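SAM-dependent O-methyltransferase (Leptospira interrogans, PDB 2HNK) probably transfers a methyl group from S-adenosylmethionine to a hydroxyl group of a substrate, and is seen here with the by-product S-adenosylhomocysteine bound. Local coordinates at residues Val93-Glu96 / Trp97-Ala101; Phe204-Leu207 / Val208-Ser212. All blocks are in the same frame, centred on the assembly; numbering follows the deposited sequence.

Contact 1 of 2, residues Val93-Glu96 / Trp97-Ala101; sequences VSEE and WTNVA. With SAH (S-adenosyl-L-homocysteine), chain O.
S94 and W97 meet at the first turn of helix 95-107, where the chain leaves the loop after strand 87-92, and the backbone N of T98 and of N99 donate to S94 O and E95 O. S94 is the N-cap. Its OG, anti to the backbone N (chi1 169°), accepts from W97 N at 3.0 Å in a nearly straight bond. S94 O is gripped twice by T98. The backbone N comes from above the carbonyl plane, and T98 OG1 donates at 2.7 Å. A chi1 of 62° turns that hydroxyl back toward the start of the helix. The T98 side chain also packs on L116 and L118 of strand 114-118.

One turn on, N99 ND2 donates to E95 OE1 at 3.1 Å. The carboxylate oxygen lies close to the amide plane, but the amide nitrogen reaches it from above the carboxylate plane. The two planes are almost perpendicular, 89° apart.

The W97 indole turns toward the ligand. SAH O2' lies in the ring plane at its edge, 3.4 Å from W97 CZ3. SAH O3' approaches obliquely, 3.3 Å from W97 CE3. V93 CG1 touches the adenine, 3.6 Å from SAH C6. D92 links cofactor and cap: OD2 bonds to SAH and OD1 to S94 N. An acidic residue at the end of the second strand, here D92, is characteristic of Rossmann-like methyltransferases; S94 caps the helix that follows in the beta-alpha-beta unit.

Contact 2 of 2, residues Phe204-Leu207 / Val208-Ser212; sequences FNEL and VYNDS
The F204 ring carries V208 CG2 over one face, a CH-pi contact with the methyl 4.0 Å from the ring centroid. The methyl is offset toward the rim, and its closest ring atom is F204 CZ at 3.8 Å. At the ring edge, in plane, lies N205 OD1. With CG anti to the backbone N (chi1 173°), the ring lies on the same side of the helix as V208. The backbone beneath is regular: V208 N donates to F204 O at 3.0 Å, and Y209 N to N205 O.

This is the last part of helix 196-210, which packs on the Rossmann-like sheet through F204, on L177 and A179 of strand 175-180, and against helix 160-170 through L207 and V208. N205 and Y209 face the second subunit, where N205 ND2 bonds to Y15 OH and Y209 OH to V21 O, both of that subunit.

Near the helix end, E206 O accepts from N210 N at 3.1 Å. N210 also folds its amide back, and ND2 makes a weak bond to E206 O at 2.9 Å. In the loop after the helix, D211 OD2 bonds to Y164 OH of helix 160-170.

Overall arrangement
Contact 1 and contact 2 lie on opposite sides of the chain's centre. Their own centres are about 32 Å apart, and their nearest atoms about 18 Å. Contact 1 supplies V93, S94 and W97 to the pocket of S-adenosylhomocysteine. S74 and A121 also bind this ligand. Contact 2 does not reach it: the F204 side chain is about 14 Å from the ligand and about 11 Å from the side chain of D156, another residue of the binding site. Contact 2 instead lies at the dimer interface, through residues such as N205, Y209 and D211. Contact 1 belongs to the beta-alpha-beta unit of strand 87-92, helix 95-107 and strand 114-118; contact 2 lies on helix 196-210, packed on the same sheet.

Contact 1 of 2, residues Val93-Glu96 / Trp97-Ala101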
ATOM      1  N   VAL C  93      -4.513 -17.492 -19.927  1.00 31.06           N
ATOM      2  CA  VAL C  93      -4.454 -18.510 -20.972  1.00 31.93           C
ATOM      3  C   VAL C  93      -5.500 -19.610 -20.802  1.00 32.54           C
ATOM      4  O   VAL C  93      -5.742 -20.376 -21.736  1.00 32.93           O
ATOM      5  CB  VAL C  93      -3.057 -19.181 -21.037  1.00 31.93           C
ATOM      6  CG1 VAL C  93      -2.038 -18.226 -21.618  1.00 32.12           C
ATOM      7  CG2 VAL C  93      -2.617 -19.685 -19.656  1.00 31.68           C
ATOM      8  N   SER C  94      -6.118 -19.687 -19.622  1.00 33.02           N
ATOM      9  CA  SER C  94      -6.915 -20.861 -19.251  1.00 33.35           C
ATOM     10  C   SER C  94      -8.421 -20.630 -19.263  1.00 33.85           C
ATOM     11  O   SER C  94      -8.949 -19.837 -18.466  1.00 33.93           O
ATOM     12  CB  SER C  94      -6.475 -21.401 -17.886  1.00 33.22           C
ATOM     13  OG  SER C  94      -7.387 -22.371 -17.403  1.00 33.66           O
ATOM     14  N   GLU C  95      -9.107 -21.339 -20.160  1.00 34.09           N
ATOM     15  CA  GLU C  95     -10.567 -21.318 -20.208  1.00 34.40           C
ATOM     16  C   GLU C  95     -11.136 -21.955 -18.948  1.00 34.15           C
ATOM     17  O   GLU C  95     -12.064 -21.421 -18.337  1.00 34.04           O
ATOM     18  CB  GLU C  95     -11.096 -22.066 -21.438  1.00 34.36           C
ATOM     19  CG  GLU C  95     -12.560 -21.744 -21.778  1.00 35.92           C
ATOM     20  CD  GLU C  95     -13.364 -22.966 -22.233  1.00 38.45           C
ATOM     21  OE1 GLU C  95     -14.598 -22.987 -22.000  1.00 39.51           O
ATOM     22  OE2 GLU C  95     -12.773 -23.908 -22.811  1.00 39.17           O
ATOM     23  N   GLU C  96     -10.561 -23.098 -18.580  1.00 34.17           N
ATOM     24  CA  GLU C  96     -10.989 -23.885 -17.435  1.00 34.48           C
ATOM     25  C   GLU C  96     -11.038 -23.071 -16.138  1.00 33.92           C
ATOM     26  O   GLU C  96     -12.056 -23.065 -15.447  1.00 33.98           O
ATOM     27  CB  GLU C  96     -10.072 -25.098 -17.262  1.00 34.17           C
ATOM     28  CG  GLU C  96     -10.447 -25.992 -16.091  1.00 35.68           C
ATOM     29  CD  GLU C  96      -9.618 -27.267 -16.018  1.00 36.50           C
ATOM     30  OE1 GLU C  96      -8.407 -27.219 -16.324  1.00 40.64           O
ATOM     31  OE2 GLU C  96     -10.173 -28.323 -15.640  1.00 39.21           O
ATOM     32  N   TRP C  97      -9.942 -22.391 -15.819  1.00 33.51           N
ATOM     33  CA  TRP C  97      -9.833 -21.656 -14.559  1.00 33.21           C
ATOM     34  C   TRP C  97     -10.613 -20.366 -14.561  1.00 32.19           C
ATOM     35  O   TRP C  97     -11.189 -19.993 -13.543  1.00 31.87           O
ATOM     36  CB  TRP C  97      -8.378 -21.399 -14.198  1.00 34.25           C
ATOM     37  CG  TRP C  97      -7.661 -22.653 -13.855  1.00 35.22           C
ATOM     38  CD1 TRP C  97      -8.197 -23.779 -13.282  1.00 36.30           C
ATOM     39  CD2 TRP C  97      -6.270 -22.920 -14.038  1.00 36.55           C
ATOM     40  NE1 TRP C  97      -7.220 -24.733 -13.107  1.00 37.19           N
ATOM     41  CE2 TRP C  97      -6.027 -24.228 -13.557  1.00 36.96           C
ATOM     42  CE3 TRP C  97      -5.199 -22.175 -14.547  1.00 36.84           C
ATOM     43  CZ2 TRP C  97      -4.758 -24.812 -13.582  1.00 36.89           C
ATOM     44  CZ3 TRP C  97      -3.932 -22.758 -14.572  1.00 36.82           C
ATOM     45  CH2 TRP C  97      -3.726 -24.067 -14.093  1.00 36.41           C
ATOM     46  N   THR C  98     -10.659 -19.695 -15.708  1.00 30.97           N
ATOM     47  CA  THR C  98     -11.442 -18.477 -15.808  1.00 30.34           C
ATOM     48  C   THR C  98     -12.944 -18.772 -15.864  1.00 29.95           C
ATOM     49  O   THR C  98     -13.761 -17.884 -15.596  1.00 29.97           O
ATOM     50  CB  THR C  98     -10.970 -17.543 -16.954  1.00 30.71           C
ATOM     51  OG1 THR C  98     -11.107 -18.205 -18.217  1.00 30.50           O
ATOM     52  CG2 THR C  98      -9.508 -17.140 -16.739  1.00 30.33           C
ATOM     53  N   ASN C  99     -13.298 -20.024 -16.169  1.00 29.13           N
ATOM     54  CA  ASN C  99     -14.672 -20.489 -15.992  1.00 28.49           C
ATOM     55  C   ASN C  99     -15.090 -20.529 -14.520  1.00 28.13           C
ATOM     56  O   ASN C  99     -16.255 -20.245 -14.196  1.00 28.34           O
ATOM     57  CB  ASN C  99     -14.907 -21.848 -16.667  1.00 28.39           C
ATOM     58  CG  ASN C  99     -15.086 -21.732 -18.170  1.00 28.31           C
ATOM     59  OD1 ASN C  99     -15.371 -20.655 -18.683  1.00 28.83           O
ATOM     60  ND2 ASN C  99     -14.914 -22.842 -18.883  1.00 28.02           N
ATOM     61  N   VAL C 100     -14.148 -20.878 -13.639  1.00 27.28           N
ATOM     62  CA  VAL C 100     -14.368 -20.780 -12.191  1.00 26.55           C
ATOM     63  C   VAL C 100     -14.453 -19.306 -11.777  1.00 26.46           C
ATOM     64  O   VAL C 100     -15.358 -18.922 -11.041  1.00 26.57           O
ATOM     65  CB  VAL C 100     -13.267 -21.495 -11.360  1.00 26.62           C
ATOM     66  CG1 VAL C 100     -13.601 -21.444  -9.841  1.00 26.07           C
ATOM     67  CG2 VAL C 100     -13.077 -22.931 -11.829  1.00 25.72           C
ATOM     68  N   ALA C 101     -13.522 -18.486 -12.270  1.00 26.14           N
ATOM     69  CA  ALA C 101     -13.545 -17.043 -12.015  1.00 25.54           C
ATOM     70  C   ALA C 101     -14.910 -16.431 -12.335  1.00 25.47           C
ATOM     71  O   ALA C 101     -15.515 -15.801 -11.473  1.00 25.63           O
ATOM     72  CB  ALA C 101     -12.441 -16.339 -12.787  1.00 25.17           C
TER
HETATM   73  N   SAH O2003      -4.414 -13.685  -9.733  1.00 47.74           N
HETATM   74  CA  SAH O2003      -4.758 -15.108  -9.429  1.00 48.17           C
HETATM   75  CB  SAH O2003      -3.493 -15.967  -9.438  1.00 48.45           C
HETATM   76  CG  SAH O2003      -2.799 -16.046 -10.801  1.00 50.39           C
HETATM   77  SD  SAH O2003      -2.022 -17.663 -11.004  1.00 53.68           S
HETATM   78  C   SAH O2003      -5.549 -15.292  -8.123  1.00 47.79           C
HETATM   79  O   SAH O2003      -6.005 -16.394  -7.804  1.00 47.39           O
HETATM   80  OXT SAH O2003      -5.755 -14.352  -7.358  1.00 47.16           O
HETATM   81  C5' SAH O2003      -1.390 -17.321 -12.668  1.00 56.41           C
HETATM   82  C4' SAH O2003      -2.402 -17.477 -13.798  1.00 57.98           C
HETATM   83  O4' SAH O2003      -1.843 -16.935 -14.977  1.00 59.36           O
HETATM   84  C3' SAH O2003      -2.745 -18.926 -14.097  1.00 58.98           C
HETATM   85  O3' SAH O2003      -4.146 -19.069 -14.072  1.00 59.52           O
HETATM   86  C2' SAH O2003      -2.241 -19.201 -15.500  1.00 59.66           C
HETATM   87  O2' SAH O2003      -3.191 -19.942 -16.237  1.00 59.98           O
HETATM   88  C1' SAH O2003      -2.067 -17.799 -16.075  1.00 59.67           C
HETATM   89  N9  SAH O2003      -0.985 -17.692 -17.080  1.00 59.55           N
HETATM   90  C8  SAH O2003       0.165 -18.441 -17.194  1.00 59.55           C
HETATM   91  N7  SAH O2003       0.863 -18.005 -18.272  1.00 59.33           N
HETATM   92  C5  SAH O2003       0.181 -16.985 -18.847  1.00 59.65           C
HETATM   93  C6  SAH O2003       0.424 -16.179 -19.960  1.00 59.47           C
HETATM   94  N6  SAH O2003       1.517 -16.342 -20.695  1.00 59.55           N
HETATM   95  N1  SAH O2003      -0.489 -15.201 -20.310  1.00 59.67           N
HETATM   96  C2  SAH O2003      -1.636 -15.012 -19.560  1.00 59.56           C
HETATM   97  N3  SAH O2003      -1.873 -15.811 -18.457  1.00 59.81           N
HETATM   98  C4  SAH O2003      -0.985 -16.783 -18.109  1.00 59.85           C

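Contact 2 of 2, residues Phe204-Leu207 / Val208-Ser212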
ATOM      1  N   PHE C 204      13.299  -8.984 -13.298  1.00 26.33           N
ATOM      2  CA  PHE C 204      12.225  -8.007 -13.120  1.00 25.70           C
ATOM      3  C   PHE C 204      12.540  -7.057 -11.962  1.00 25.48           C
ATOM      4  O   PHE C 204      12.502  -5.841 -12.140  1.00 25.62           O
ATOM      5  CB  PHE C 204      10.881  -8.715 -12.912  1.00 25.29           C
ATOM      6  CG  PHE C 204       9.750  -7.791 -12.559  1.00 25.02           C
ATOM      7  CD1 PHE C 204       9.000  -7.175 -13.560  1.00 24.10           C
ATOM      8  CD2 PHE C 204       9.429  -7.539 -11.227  1.00 24.51           C
ATOM      9  CE1 PHE C 204       7.954  -6.319 -13.248  1.00 25.13           C
ATOM     10  CE2 PHE C 204       8.375  -6.680 -10.893  1.00 25.39           C
ATOM     11  CZ  PHE C 204       7.631  -6.068 -11.910  1.00 24.78           C
ATOM     12  N   ASN C 205      12.868  -7.604 -10.789  1.00 25.61           N
ATOM     13  CA  ASN C 205      13.178  -6.767  -9.619  1.00 25.99           C
ATOM     14  C   ASN C 205      14.325  -5.808  -9.905  1.00 26.43           C
ATOM     15  O   ASN C 205      14.305  -4.656  -9.484  1.00 26.14           O
ATOM     16  CB  ASN C 205      13.477  -7.609  -8.372  1.00 25.65           C
ATOM     17  CG  ASN C 205      12.251  -8.358  -7.857  1.00 25.49           C
ATOM     18  OD1 ASN C 205      11.114  -8.043  -8.220  1.00 24.91           O
ATOM     19  ND2 ASN C 205      12.479  -9.351  -7.008  1.00 23.15           N
ATOM     20  N   GLU C 206      15.303  -6.305 -10.654  1.00 27.41           N
ATOM     21  CA  GLU C 206      16.495  -5.564 -11.042  1.00 28.88           C
ATOM     22  C   GLU C 206      16.140  -4.420 -12.004  1.00 28.04           C
ATOM     23  O   GLU C 206      16.580  -3.290 -11.803  1.00 27.88           O
ATOM     24  CB  GLU C 206      17.487  -6.552 -11.667  1.00 28.77           C
ATOM     25  CG  GLU C 206      18.853  -6.020 -12.055  1.00 31.33           C
ATOM     26  CD  GLU C 206      19.777  -7.138 -12.593  1.00 32.61           C
ATOM     27  OE1 GLU C 206      19.464  -7.756 -13.662  1.00 34.75           O
ATOM     28  OE2 GLU C 206      20.821  -7.390 -11.929  1.00 37.65           O
ATOM     29  N   LEU C 207      15.337  -4.717 -13.029  1.00 27.90           N
ATOM     30  CA  LEU C 207      14.852  -3.703 -13.980  1.00 27.97           C
ATOM     31  C   LEU C 207      14.127  -2.553 -13.278  1.00 27.90           C
ATOM     32  O   LEU C 207      14.384  -1.380 -13.554  1.00 27.67           O
ATOM     33  CB  LEU C 207      13.892  -4.327 -15.002  1.00 27.98           C
ATOM     34  CG  LEU C 207      14.437  -5.016 -16.252  1.00 28.81           C
ATOM     35  CD1 LEU C 207      13.319  -5.793 -16.959  1.00 28.81           C
ATOM     36  CD2 LEU C 207      15.088  -3.992 -17.201  1.00 27.97           C
ATOM     37  N   VAL C 208      13.212  -2.914 -12.382  1.00 27.70           N
ATOM     38  CA  VAL C 208      12.410  -1.948 -11.633  1.00 27.72           C
ATOM     39  C   VAL C 208      13.304  -1.050 -10.778  1.00 27.84           C
ATOM     40  O   VAL C 208      13.177   0.172 -10.804  1.00 27.25           O
ATOM     41  CB  VAL C 208      11.369  -2.681 -10.752  1.00 27.54           C
ATOM     42  CG1 VAL C 208      10.775  -1.744  -9.718  1.00 27.41           C
ATOM     43  CG2 VAL C 208      10.289  -3.326 -11.615  1.00 26.49           C
ATOM     44  N   TYR C 209      14.217  -1.678 -10.038  1.00 28.36           N
ATOM     45  CA  TYR C 209      15.147  -0.975  -9.164  1.00 29.09           C
ATOM     46  C   TYR C 209      16.032   0.038  -9.875  1.00 29.13           C
ATOM     47  O   TYR C 209      16.327   1.088  -9.322  1.00 29.07           O
ATOM     48  CB  TYR C 209      16.041  -1.961  -8.412  1.00 29.50           C
ATOM     49  CG  TYR C 209      16.975  -1.277  -7.444  1.00 30.20           C
ATOM     50  CD1 TYR C 209      16.477  -0.617  -6.322  1.00 30.62           C
ATOM     51  CD2 TYR C 209      18.352  -1.275  -7.653  1.00 30.67           C
ATOM     52  CE1 TYR C 209      17.321   0.017  -5.433  1.00 31.10           C
ATOM     53  CE2 TYR C 209      19.209  -0.639  -6.764  1.00 31.05           C
ATOM     54  CZ  TYR C 209      18.682   0.001  -5.658  1.00 31.01           C
ATOM     55  OH  TYR C 209      19.513   0.629  -4.767  1.00 32.16           O
ATOM     56  N   ASN C 210      16.466  -0.285 -11.086  1.00 29.30           N
ATOM     57  CA  ASN C 210      17.394   0.572 -11.807  1.00 29.63           C
ATOM     58  C   ASN C 210      16.691   1.519 -12.774  1.00 29.80           C
ATOM     59  O   ASN C 210      17.335   2.324 -13.440  1.00 30.16           O
ATOM     60  CB  ASN C 210      18.440  -0.286 -12.524  1.00 29.75           C
ATOM     61  CG  ASN C 210      19.342  -1.041 -11.550  1.00 30.75           C
ATOM     62  OD1 ASN C 210      20.073  -0.438 -10.765  1.00 32.34           O
ATOM     63  ND2 ASN C 210      19.290  -2.364 -11.597  1.00 32.51           N
ATOM     64  N   ASP C 211      15.367   1.423 -12.834  1.00 29.84           N
ATOM     65  CA  ASP C 211      14.555   2.261 -13.710  1.00 30.06           C
ATOM     66  C   ASP C 211      14.206   3.595 -13.046  1.00 30.19           C
ATOM     67  O   ASP C 211      13.468   3.634 -12.054  1.00 30.25           O
ATOM     68  CB  ASP C 211      13.278   1.524 -14.114  1.00 30.06           C
ATOM     69  CG  ASP C 211      12.593   2.151 -15.306  1.00 30.32           C
ATOM     70  OD1 ASP C 211      13.028   3.234 -15.740  1.00 30.05           O
ATOM     71  OD2 ASP C 211      11.613   1.563 -15.807  1.00 30.74           O
ATOM     72  N   SER C 212      14.737   4.680 -13.604  1.00 29.93           N
ATOM     73  CA  SER C 212      14.529   6.027 -13.063  1.00 29.86           C
ATOM     74  C   SER C 212      13.154   6.568 -13.430  1.00 29.44           C
ATOM     75  O   SER C 212      12.725   7.585 -12.908  1.00 29.66           O
ATOM     76  CB  SER C 212      15.622   6.979 -13.557  1.00 29.85           C
ATOM     77  OG  SER C 212      15.593   7.069 -14.973  1.00 30.66           O
TER